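Local coordinates for protein alpha,alpha-trehalose-phosphate synthase (UDP-forming) (Burkholderia xenovorans, PDB 5V0T) that belongs to glycosyltransferase family 20, of the GT-B fold, and binds uridine-5'-diphosphate and 6-O-phosphono-alpha-D-glucopyranose, at residues Gln124-Leu129 with Gln148-Ala153; Val275-Tyr280 with Pro312-Asp317; Phe291-Glu296 with Asp419-Ala424. One frame throughout, in Å; residues are numbered along the deposited sequence.

Contact 1 of 3, residues Gln124-Leu129 with Gln148-Ala153; sequences QQLVPL and QALRAA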
loop_
_atom_site.group_PDB
_atom_site.type_symbol
_atom_site.label_atom_id
_atom_site.label_comp_id
_atom_site.label_asym_id
_atom_site.label_seq_id
_atom_site.Cartn_x
_atom_site.Cartn_y
_atom_site.Cartn_z
ATOM N N GLN A 124 -10.303 21.620 -10.638
ATOM C CA GLN A 124 -10.515 23.069 -10.701
ATOM C C GLN A 124 -9.715 23.803 -9.629
ATOM O O GLN A 124 -9.253 24.931 -9.847
ATOM C CB GLN A 124 -11.999 23.412 -10.546
ATOM C CG GLN A 124 -12.825 23.360 -11.823
ATOM C CD GLN A 124 -12.136 24.007 -13.018
ATOM O OE1 GLN A 124 -11.570 25.098 -12.925
ATOM N NE2 GLN A 124 -12.181 23.325 -14.151
ATOM N N GLN A 125 -9.579 23.205 -8.451
ATOM C CA GLN A 125 -8.781 23.831 -7.408
ATOM C C GLN A 125 -7.303 23.846 -7.780
ATOM O O GLN A 125 -6.583 24.787 -7.426
ATOM C CB GLN A 125 -8.995 23.102 -6.078
ATOM C CG GLN A 125 -10.427 23.088 -5.591
ATOM C CD GLN A 125 -11.020 24.474 -5.479
ATOM O OE1 GLN A 125 -12.107 24.729 -5.989
ATOM N NE2 GLN A 125 -10.313 25.379 -4.811
ATOM N N LEU A 126 -6.838 22.823 -8.500
ATOM C CA LEU A 126 -5.429 22.746 -8.864
ATOM C C LEU A 126 -5.069 23.728 -9.978
ATOM O O LEU A 126 -3.985 24.329 -9.948
ATOM C CB LEU A 126 -5.075 21.309 -9.261
ATOM C CG LEU A 126 -3.644 21.067 -9.743
ATOM C CD1 LEU A 126 -2.657 21.378 -8.616
ATOM C CD2 LEU A 126 -3.453 19.634 -10.305
ATOM N N VAL A 127 -5.968 23.920 -10.958
ATOM C CA VAL A 127 -5.619 24.695 -12.156
ATOM C C VAL A 127 -4.959 26.035 -11.835
ATOM O O VAL A 127 -3.908 26.330 -12.421
ATOM C CB VAL A 127 -6.845 24.840 -13.072
ATOM C CG1 VAL A 127 -6.601 25.934 -14.133
ATOM C CG2 VAL A 127 -7.161 23.492 -13.740
ATOM N N PRO A 128 -5.498 26.876 -10.942
ATOM C CA PRO A 128 -4.867 28.190 -10.711
ATOM C C PRO A 128 -3.449 28.106 -10.176
ATOM O O PRO A 128 -2.718 29.088 -10.262
ATOM C CB PRO A 128 -5.798 28.861 -9.693
ATOM C CG PRO A 128 -7.079 28.143 -9.805
ATOM C CD PRO A 128 -6.725 26.726 -10.142
ATOM N N LEU A 129 -3.035 26.969 -9.631
ATOM C CA LEU A 129 -1.697 26.847 -9.070
ATOM C C LEU A 129 -0.672 26.362 -10.083
ATOM O O LEU A 129 0.525 26.368 -9.780
ATOM C CB LEU A 129 -1.723 25.889 -7.880
ATOM C CG LEU A 129 -2.709 26.270 -6.783
ATOM C CD1 LEU A 129 -2.925 25.093 -5.850
ATOM C CD2 LEU A 129 -2.166 27.482 -6.025
ATOM N N GLN A 148 -8.587 13.420 -17.318
ATOM C CA GLN A 148 -9.719 13.803 -18.158
ATOM C C GLN A 148 -10.286 15.151 -17.723
ATOM O O GLN A 148 -10.533 16.032 -18.556
ATOM C CB GLN A 148 -10.774 12.694 -18.089
ATOM C CG GLN A 148 -11.893 12.731 -19.112
ATOM C CD GLN A 148 -12.956 11.674 -18.809
ATOM O OE1 GLN A 148 -13.691 11.795 -17.825
ATOM N NE2 GLN A 148 -13.026 10.625 -19.636
ATOM N N ALA A 149 -10.443 15.349 -16.413
ATOM C CA ALA A 149 -10.937 16.629 -15.906
ATOM C C ALA A 149 -9.953 17.760 -16.173
ATOM O O ALA A 149 -10.361 18.876 -16.523
ATOM C CB ALA A 149 -11.219 16.520 -14.406
ATOM N N LEU A 150 -8.653 17.510 -15.986
ATOM C CA LEU A 150 -7.669 18.563 -16.230
ATOM C C LEU A 150 -7.701 18.996 -17.690
ATOM O O LEU A 150 -7.738 20.196 -18.002
ATOM C CB LEU A 150 -6.270 18.079 -15.844
ATOM C CG LEU A 150 -5.956 17.963 -14.355
ATOM C CD1 LEU A 150 -4.642 17.205 -14.155
ATOM C CD2 LEU A 150 -5.862 19.361 -13.752
ATOM N N ARG A 151 -7.696 18.019 -18.600
ATOM C CA ARG A 151 -7.710 18.326 -20.026
ATOM C C ARG A 151 -8.953 19.122 -20.409
ATOM O O ARG A 151 -8.880 20.064 -21.212
ATOM C CB ARG A 151 -7.637 17.028 -20.836
ATOM C CG ARG A 151 -6.349 16.233 -20.638
ATOM C CD ARG A 151 -5.260 16.730 -21.581
ATOM N NE ARG A 151 -4.019 15.958 -21.499
ATOM C CZ ARG A 151 -2.877 16.430 -21.003
ATOM N NH1 ARG A 151 -2.812 17.672 -20.540
ATOM N NH2 ARG A 151 -1.796 15.661 -20.969
ATOM N N ALA A 152 -10.103 18.754 -19.853
ATOM C CA ALA A 152 -11.325 19.503 -20.123
ATOM C C ALA A 152 -11.216 20.935 -19.623
ATOM O O ALA A 152 -11.843 21.838 -20.187
ATOM C CB ALA A 152 -12.519 18.795 -19.482
ATOM N N ALA A 153 -10.406 21.172 -18.588
ATOM C CA ALA A 153 -10.181 22.509 -18.045
ATOM C C ALA A 153 -9.070 23.276 -18.763
ATOM O O ALA A 153 -8.670 24.351 -18.296
ATOM C CB ALA A 153 -9.868 22.423 -16.550
#
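Leu150 and Ala153 meet Leu126, Val127 and Gln124 across a small, mostly apolar seam. One methyl of Leu150 does most of the work on its side: CD2 reaches CD2 of Leu126 at 4.2 Å and lies 4.3 Å from CG2 of Val127, so that both neighbours bear on the same branch. Val127 serves two partners, because its CG2, held anti to the carbonyl carbon, also approaches CB of Ala153 at 4.0 Å. Farther along the seam the side chain of Gln124 sets off away from the second helix and then curls back. A bend at chi2 (-44°) swings the amide round until NE2 stands 3.5 Å from CB of Ala153, a van der Waals contact.

The backbones stay well apart, with CA of Val127 7.6 Å from CA of Leu150, and side chains alone bridge the gap. Ala153 is placed by the end of its helix: it is the first residue to leave helical torsions, yet its N still bonds to O of Ala149 at 3.1 Å. A short 3-10 segment carries Val127, and Leu129 N closes on Leu126 O at 2.8 Å.

In the next shell, Val155 packs on both Val127 and Leu150, while Ala123 of helix 109-126 and Ile159 of strand 159-162 also touch Leu150. Arg151, on the same helix, bonds to Asp190 and to the carbonyls of Val155 and Asn157. The contact thus joins the ends of helices 109-126 and 146-152 in the alpha/beta domain built on the mixed sheet, one of the two domains of the GT-B fold. With methyl groups meeting methyl groups and just one amide at the margin, cohesion here comes from dispersion and the burial of 187 Å² of surface, without directional bonds between the segments.

Contact 2 of 3, residues Val275-Tyr280 with Pro312-Asp317; sequences VDRLDY and PPTRAD. With G6P (6-O-phosphono-alpha-D-glucopyranose), chain J; UDP (uridine-5'-diphosphate), chain I.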
loop_
_atom_site.group_PDB
_atom_site.type_symbol
_atom_site.label_atom_id
_atom_site.label_comp_id
_atom_site.label_asym_id
_atom_site.label_seq_id
_atom_site.Cartn_x
_atom_site.Cartn_y
_atom_site.Cartn_z
ATOM N N VAL A 275 2.476 -5.743 11.024
ATOM C CA VAL A 275 1.998 -4.359 11.056
ATOM C C VAL A 275 1.120 -4.160 9.832
ATOM O O VAL A 275 1.618 -4.240 8.704
ATOM C CB VAL A 275 3.139 -3.327 11.025
ATOM C CG1 VAL A 275 2.545 -1.931 11.032
ATOM C CG2 VAL A 275 4.111 -3.513 12.194
ATOM N N ASP A 276 -0.173 -3.893 10.044
ATOM C CA ASP A 276 -1.149 -3.796 8.957
ATOM C C ASP A 276 -2.267 -2.859 9.373
ATOM O O ASP A 276 -2.844 -3.062 10.439
ATOM C CB ASP A 276 -1.808 -5.153 8.636
ATOM C CG ASP A 276 -0.822 -6.261 8.358
ATOM O OD1 ASP A 276 -0.172 -6.740 9.313
ATOM O OD2 ASP A 276 -0.741 -6.693 7.182
ATOM N N ARG A 277 -2.637 -1.891 8.526
ATOM C CA ARG A 277 -3.977 -1.324 8.674
ATOM C C ARG A 277 -4.967 -2.481 8.798
ATOM O O ARG A 277 -4.804 -3.518 8.149
ATOM C CB ARG A 277 -4.335 -0.434 7.477
ATOM C CG ARG A 277 -3.579 0.905 7.388
ATOM C CD ARG A 277 -4.080 1.739 6.165
ATOM N NE ARG A 277 -3.966 0.943 4.947
ATOM C CZ ARG A 277 -4.978 0.319 4.349
ATOM N NH1 ARG A 277 -6.220 0.434 4.810
ATOM N NH2 ARG A 277 -4.739 -0.419 3.280
ATOM N N LEU A 278 -5.966 -2.345 9.675
ATOM C CA LEU A 278 -6.924 -3.440 9.857
ATOM C C LEU A 278 -7.929 -3.398 8.699
ATOM O O LEU A 278 -9.100 -3.025 8.826
ATOM C CB LEU A 278 -7.590 -3.388 11.231
ATOM C CG LEU A 278 -7.971 -4.765 11.816
ATOM C CD1 LEU A 278 -8.496 -4.666 13.254
ATOM C CD2 LEU A 278 -9.043 -5.469 10.942
ATOM N N ASP A 279 -7.428 -3.821 7.547
ATOM C CA ASP A 279 -8.146 -3.860 6.288
ATOM C C ASP A 279 -8.447 -5.318 5.935
ATOM O O ASP A 279 -7.628 -6.203 6.196
ATOM C CB ASP A 279 -7.282 -3.185 5.210
ATOM C CG ASP A 279 -8.060 -2.825 3.964
ATOM O OD1 ASP A 279 -8.691 -3.714 3.345
ATOM O OD2 ASP A 279 -8.052 -1.627 3.611
ATOM N N TYR A 280 -9.617 -5.581 5.338
ATOM C CA TYR A 280 -9.892 -6.953 4.915
ATOM C C TYR A 280 -8.929 -7.437 3.825
ATOM O O TYR A 280 -8.782 -8.647 3.625
ATOM C CB TYR A 280 -11.351 -7.092 4.448
ATOM C CG TYR A 280 -11.833 -6.020 3.493
ATOM C CD1 TYR A 280 -11.442 -6.013 2.164
ATOM C CD2 TYR A 280 -12.677 -5.009 3.930
ATOM C CE1 TYR A 280 -11.903 -5.031 1.280
ATOM C CE2 TYR A 280 -13.125 -4.023 3.073
ATOM C CZ TYR A 280 -12.741 -4.041 1.754
ATOM O OH TYR A 280 -13.214 -3.054 0.918
ATOM N N PRO A 312 -3.577 -0.837 13.122
ATOM C CA PRO A 312 -4.191 0.460 13.393
ATOM C C PRO A 312 -5.561 0.578 12.746
ATOM O O PRO A 312 -5.829 -0.038 11.699
ATOM C CB PRO A 312 -3.197 1.466 12.780
ATOM C CG PRO A 312 -2.178 0.694 12.084
ATOM C CD PRO A 312 -2.218 -0.706 12.577
ATOM N N PRO A 313 -6.447 1.389 13.323
ATOM C CA PRO A 313 -7.725 1.690 12.676
ATOM C C PRO A 313 -7.503 2.252 11.283
ATOM O O PRO A 313 -6.544 2.988 11.030
ATOM C CB PRO A 313 -8.349 2.750 13.595
ATOM C CG PRO A 313 -7.592 2.624 14.906
ATOM C CD PRO A 313 -6.224 2.202 14.536
ATOM N N THR A 314 -8.416 1.906 10.387
ATOM C CA THR A 314 -8.445 2.487 9.059
ATOM C C THR A 314 -9.902 2.573 8.625
ATOM O O THR A 314 -10.672 1.640 8.854
ATOM C CB THR A 314 -7.608 1.642 8.088
ATOM O OG1 THR A 314 -7.632 2.232 6.786
ATOM C CG2 THR A 314 -8.138 0.212 8.001
ATOM N N ARG A 315 -10.292 3.703 8.038
ATOM C CA ARG A 315 -11.613 3.827 7.402
ATOM C C ARG A 315 -12.736 3.340 8.333
ATOM O O ARG A 315 -13.648 2.609 7.938
ATOM C CB ARG A 315 -11.615 3.080 6.062
ATOM C CG ARG A 315 -10.571 3.633 5.080
ATOM C CD ARG A 315 -10.269 2.721 3.868
ATOM N NE ARG A 315 -9.016 3.115 3.217
ATOM C CZ ARG A 315 -8.408 2.415 2.260
ATOM N NH1 ARG A 315 -8.947 1.283 1.801
ATOM N NH2 ARG A 315 -7.256 2.849 1.757
ATOM N N ALA A 316 -12.663 3.763 9.599
ATOM C CA ALA A 316 -13.465 3.128 10.640
ATOM C C ALA A 316 -14.944 3.472 10.562
ATOM O O ALA A 316 -15.742 2.810 11.234
ATOM C CB ALA A 316 -12.925 3.494 12.031
ATOM N N ASP A 317 -15.334 4.474 9.770
ATOM C CA ASP A 317 -16.741 4.826 9.637
ATOM C C ASP A 317 -17.443 4.004 8.562
ATOM O O ASP A 317 -18.561 4.339 8.158
ATOM C CB ASP A 317 -16.900 6.329 9.383
ATOM C CG ASP A 317 -16.093 6.827 8.186
ATOM O OD1 ASP A 317 -15.513 6.007 7.461
ATOM O OD2 ASP A 317 -16.032 8.057 7.976
HETATM C C1 G6P J . -3.351 2.479 0.666
HETATM C C2 G6P J . -3.825 3.276 -0.538
HETATM C C3 G6P J . -3.561 4.769 -0.328
HETATM C C4 G6P J . -4.210 5.212 0.985
HETATM C C5 G6P J . -3.699 4.337 2.131
HETATM C C6 G6P J . -4.298 4.792 3.462
HETATM O O1 G6P J . -1.946 2.679 0.771
HETATM O O2 G6P J . -3.166 2.791 -1.722
HETATM O O3 G6P J . -4.155 5.479 -1.428
HETATM O O4 G6P J . -3.867 6.586 1.262
HETATM O O5 G6P J . -3.992 2.957 1.860
HETATM O O6 G6P J . -5.733 4.794 3.380
HETATM P P G6P J . -6.544 6.154 3.679
HETATM O O1P G6P J . -6.448 6.383 5.166
HETATM O O2P G6P J . -7.928 5.872 3.165
HETATM O O3P G6P J . -5.817 7.221 2.893
HETATM N N1 UDP I . 2.761 2.501 9.160
HETATM C C2 UDP I . 3.017 3.483 10.104
HETATM N N3 UDP I . 2.404 3.303 11.311
HETATM C C4 UDP I . 1.580 2.260 11.672
HETATM C C5 UDP I . 1.365 1.276 10.644
HETATM C C6 UDP I . 1.960 1.420 9.451
HETATM O O2 UDP I . 3.724 4.450 9.881
HETATM O O4 UDP I . 1.102 2.235 12.813
HETATM C "C1'" UDP I . 3.403 2.642 7.849
HETATM C "C2'" UDP I . 4.351 1.495 7.508
HETATM O "O2'" UDP I . 5.628 1.746 8.069
HETATM C "C3'" UDP I . 4.345 1.560 5.979
HETATM C "C4'" UDP I . 2.904 1.982 5.667
HETATM O "O4'" UDP I . 2.400 2.619 6.861
HETATM O "O3'" UDP I . 5.247 2.535 5.464
HETATM C "C5'" UDP I . 1.978 0.868 5.258
HETATM O "O5'" UDP I . 2.184 0.636 3.851
HETATM P PA UDP I . 1.886 -0.774 3.196
HETATM O O1A UDP I . 2.476 -1.897 4.023
HETATM O O2A UDP I . 2.342 -0.697 1.786
HETATM O O3A UDP I . 0.317 -0.948 3.270
HETATM P PB UDP I . -0.930 0.013 3.089
HETATM O O1B UDP I . -0.460 1.030 2.046
HETATM O O2B UDP I . -1.988 -0.921 2.463
HETATM O O3B UDP I . -1.349 0.617 4.377
#
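The ligand pocket holding uridine-5'-diphosphate and 6-O-phosphono-alpha-D-glucopyranose (G6P) is where the loops 275-280 and 312-317 meet, each contributing an arginine. Arg277 turns the edge of its guanidinium to the terminal phosphate of the diphosphate: NE donates to O3B at 2.7 Å and NH2 to O2B at 2.9 Å. Its remaining nitrogen, NH1, bonds in the guanidinium plane to Thr314 OG1 (3.0 Å) and to the anti lone pair of Asp279 OD2 (3.0 Å), which fixes the rotation of the group. The chain crosses Thr314 at about a right angle and bends at chi3 (-55°), which turns NE to the phosphate.

Arg315, extended from CG to NE, lays its guanidinium on that of Arg277, with centres 4.5 Å apart and planes at 27°. Its NH2 reaches O6 of G6P at 3.0 Å, and NE takes phosphate oxygen O2P. Asp279 OD2 faces Arg315 NH1 from well out of its plane, a purely electrostatic pairing; Tyr321 OH bonds to both atoms, and Trp95 makes a cation-pi contact with Arg315. At the backbone level, Leu278 N donates to Pro312 O (3.1 Å), joining the loops.

Both loops follow parallel strands, 270-275 and 305-310, an arrangement typical of the Rossmann-like nucleotide-binding domain of GT-B enzymes.

Contact 3 of 3, residues Phe291-Glu296 with Asp419-Ala424; sequences FERLLE and DIDGMA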
loop_
_atom_site.group_PDB
_atom_site.type_symbol
_atom_site.label_atom_id
_atom_site.label_comp_id
_atom_site.label_asym_id
_atom_site.label_seq_id
_atom_site.Cartn_x
_atom_site.Cartn_y
_atom_site.Cartn_z
ATOM N N PHE A 291 -1.169 -18.983 12.796
ATOM C CA PHE A 291 -0.454 -18.983 14.067
ATOM C C PHE A 291 -1.112 -19.939 15.051
ATOM O O PHE A 291 -0.425 -20.659 15.779
ATOM C CB PHE A 291 -0.386 -17.562 14.656
ATOM C CG PHE A 291 0.347 -17.486 15.995
ATOM C CD1 PHE A 291 1.696 -17.804 16.086
ATOM C CD2 PHE A 291 -0.324 -17.117 17.162
ATOM C CE1 PHE A 291 2.368 -17.742 17.309
ATOM C CE2 PHE A 291 0.342 -17.039 18.389
ATOM C CZ PHE A 291 1.697 -17.347 18.465
ATOM N N GLU A 292 -2.447 -19.963 15.090
ATOM C CA GLU A 292 -3.133 -20.955 15.912
ATOM C C GLU A 292 -2.789 -22.383 15.480
ATOM O O GLU A 292 -2.563 -23.264 16.327
ATOM C CB GLU A 292 -4.646 -20.719 15.848
ATOM C CG GLU A 292 -5.500 -21.797 16.515
ATOM C CD GLU A 292 -6.983 -21.496 16.341
ATOM O OE1 GLU A 292 -7.758 -21.633 17.318
ATOM O OE2 GLU A 292 -7.355 -21.075 15.229
ATOM N N ARG A 293 -2.773 -22.639 14.167
ATOM C CA ARG A 293 -2.409 -23.966 13.667
ATOM C C ARG A 293 -0.967 -24.317 14.040
ATOM O O ARG A 293 -0.660 -25.476 14.350
ATOM C CB ARG A 293 -2.617 -24.019 12.143
ATOM C CG ARG A 293 -2.334 -25.365 11.469
ATOM C CD ARG A 293 -3.374 -26.438 11.819
ATOM N NE ARG A 293 -4.747 -25.963 11.664
ATOM C CZ ARG A 293 -5.431 -25.955 10.521
ATOM N NH1 ARG A 293 -4.889 -26.392 9.382
ATOM N NH2 ARG A 293 -6.669 -25.495 10.513
ATOM N N LEU A 294 -0.066 -23.328 14.017
ATOM C CA LEU A 294 1.298 -23.568 14.501
ATOM C C LEU A 294 1.289 -24.092 15.936
ATOM O O LEU A 294 1.943 -25.095 16.253
ATOM C CB LEU A 294 2.123 -22.281 14.407
ATOM C CG LEU A 294 3.532 -22.342 15.025
ATOM C CD1 LEU A 294 4.429 -23.285 14.213
ATOM C CD2 LEU A 294 4.166 -20.951 15.160
ATOM N N LEU A 295 0.538 -23.423 16.817
ATOM C CA LEU A 295 0.483 -23.829 18.214
ATOM C C LEU A 295 -0.184 -25.191 18.383
ATOM O O LEU A 295 0.224 -25.979 19.248
ATOM C CB LEU A 295 -0.236 -22.753 19.033
ATOM C CG LEU A 295 0.423 -21.364 19.034
ATOM C CD1 LEU A 295 -0.349 -20.363 19.902
ATOM C CD2 LEU A 295 1.900 -21.444 19.486
ATOM N N GLU A 296 -1.216 -25.491 17.579
ATOM C CA GLU A 296 -1.884 -26.791 17.669
ATOM C C GLU A 296 -0.921 -27.940 17.404
ATOM O O GLU A 296 -0.966 -28.971 18.086
ATOM C CB GLU A 296 -3.047 -26.868 16.671
ATOM C CG GLU A 296 -4.253 -25.999 17.016
ATOM C CD GLU A 296 -5.296 -26.010 15.909
ATOM O OE1 GLU A 296 -4.995 -26.534 14.808
ATOM O OE2 GLU A 296 -6.417 -25.510 16.144
ATOM N N ASP A 419 -3.876 -21.068 2.410
ATOM C CA ASP A 419 -3.371 -22.372 2.850
ATOM C C ASP A 419 -2.900 -22.244 4.292
ATOM O O ASP A 419 -1.753 -21.882 4.570
ATOM C CB ASP A 419 -2.252 -22.832 1.922
ATOM C CG ASP A 419 -1.738 -24.217 2.239
ATOM O OD1 ASP A 419 -2.167 -24.866 3.234
ATOM O OD2 ASP A 419 -0.883 -24.664 1.460
ATOM N N ILE A 420 -3.798 -22.556 5.227
ATOM C CA ILE A 420 -3.493 -22.346 6.638
ATOM C C ILE A 420 -2.309 -23.203 7.072
ATOM O O ILE A 420 -1.428 -22.741 7.812
ATOM C CB ILE A 420 -4.738 -22.617 7.499
ATOM C CG1 ILE A 420 -5.875 -21.690 7.068
ATOM C CG2 ILE A 420 -4.419 -22.403 8.990
ATOM C CD1 ILE A 420 -5.521 -20.183 7.086
ATOM N N ASP A 421 -2.270 -24.463 6.625
ATOM C CA ASP A 421 -1.148 -25.337 6.957
ATOM C C ASP A 421 0.146 -24.816 6.352
ATOM O O ASP A 421 1.195 -24.825 7.009
ATOM C CB ASP A 421 -1.419 -26.764 6.475
ATOM C CG ASP A 421 -2.387 -27.522 7.373
ATOM O OD1 ASP A 421 -2.279 -27.450 8.611
ATOM O OD2 ASP A 421 -3.276 -28.201 6.833
ATOM N N GLY A 422 0.093 -24.368 5.093
ATOM C CA GLY A 422 1.280 -23.819 4.460
ATOM C C GLY A 422 1.839 -22.617 5.199
ATOM O O GLY A 422 3.055 -22.481 5.356
ATOM N N MET A 423 0.965 -21.732 5.670
ATOM C CA MET A 423 1.462 -20.586 6.415
ATOM C C MET A 423 2.045 -21.007 7.755
ATOM O O MET A 423 3.092 -20.495 8.156
ATOM C CB MET A 423 0.363 -19.546 6.591
ATOM C CG MET A 423 0.068 -18.826 5.285
ATOM S SD MET A 423 -0.443 -17.138 5.576
ATOM C CE MET A 423 -1.968 -17.366 6.476
ATOM N N ALA A 424 1.408 -21.963 8.442
ATOM C CA ALA A 424 1.957 -22.442 9.710
ATOM C C ALA A 424 3.306 -23.116 9.503
ATOM O O ALA A 424 4.214 -22.974 10.332
ATOM C CB ALA A 424 0.982 -23.415 10.384
#
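Arg293 is folded over Ile420 and Asp421, and its guanidinium meets the two in different ways. CG2 of Ile420 sits 3.9 Å above the guanidinium plane, over its centre, so the flat group rests on a methyl. Asp421 comes to the edge: NH1 donates to OD1 at 2.9 Å with the oxygen in the guanidinium plane, completing a salt bridge. The carboxylate is turned by 59° against that plane, and NH1 meets OD1 from above the carboxylate plane. Bends at chi2 (70°) and chi3 carry the arginine back over its neighbours. On its other side NE makes a weak hydrogen bond, part of a second salt bridge, to OE1 of Glu296 at 3.2 Å, leaving the cation shared between two carboxylates, one from each helix.

Nearer the backbones the packing is close. The aliphatic part of Arg293 crosses Ile420 at about a right angle, with CB 4.0 Å from CG2, and its CG lies 4.0 Å from CB of Ala424. That alanine methyl also points at the backbone of the other helix and reaches N of Leu294 at 3.8 Å. With so small a side chain at the crossing, the CA atoms of Leu294 and Ala424 come within 5.0 Å, and the axes of the two short segments approach to 8.3 Å at an angle of -72°. Asp419, at the N-cap position, accepts from Gly422 N through OD1, capping the second helix.

Around the crossing, Leu294 runs on to Leu427, Ala428 and Leu431 of helix 420-432, while Ile420 and Met423 pack on Glu286 and Ala290 of helix 284-297. Glu292 and Glu296 bind Arg338 of helix 319-339, and Phe291 meets Phe307 of strand 305-310 edge-to-face, so helix 284-297 packs on both helices and the parallel sheet.

Contact 2 lines part of the ligand pocket, and the other two lie on opposite sides of the chain's centre. From contact 1 to contact 2 the centres are 32 Å apart and the nearest atoms about 21 Å; contact 3 is closer, with centres 23 Å and nearest atoms about 11 Å away. Contacts 1 and 3 are separated by 51 Å between centres. Contact 1 belongs to the sheet region around strands 135-139 and 159-162, whereas contacts 2 and 3 share the parallel-sheet domain. The segments of contacts 2 and 3 alternate along the chain: the loop 275-280 leads into helix 284-297, which carries Phe291-Glu296, so this helix connects the pocket to the outer helix crossing.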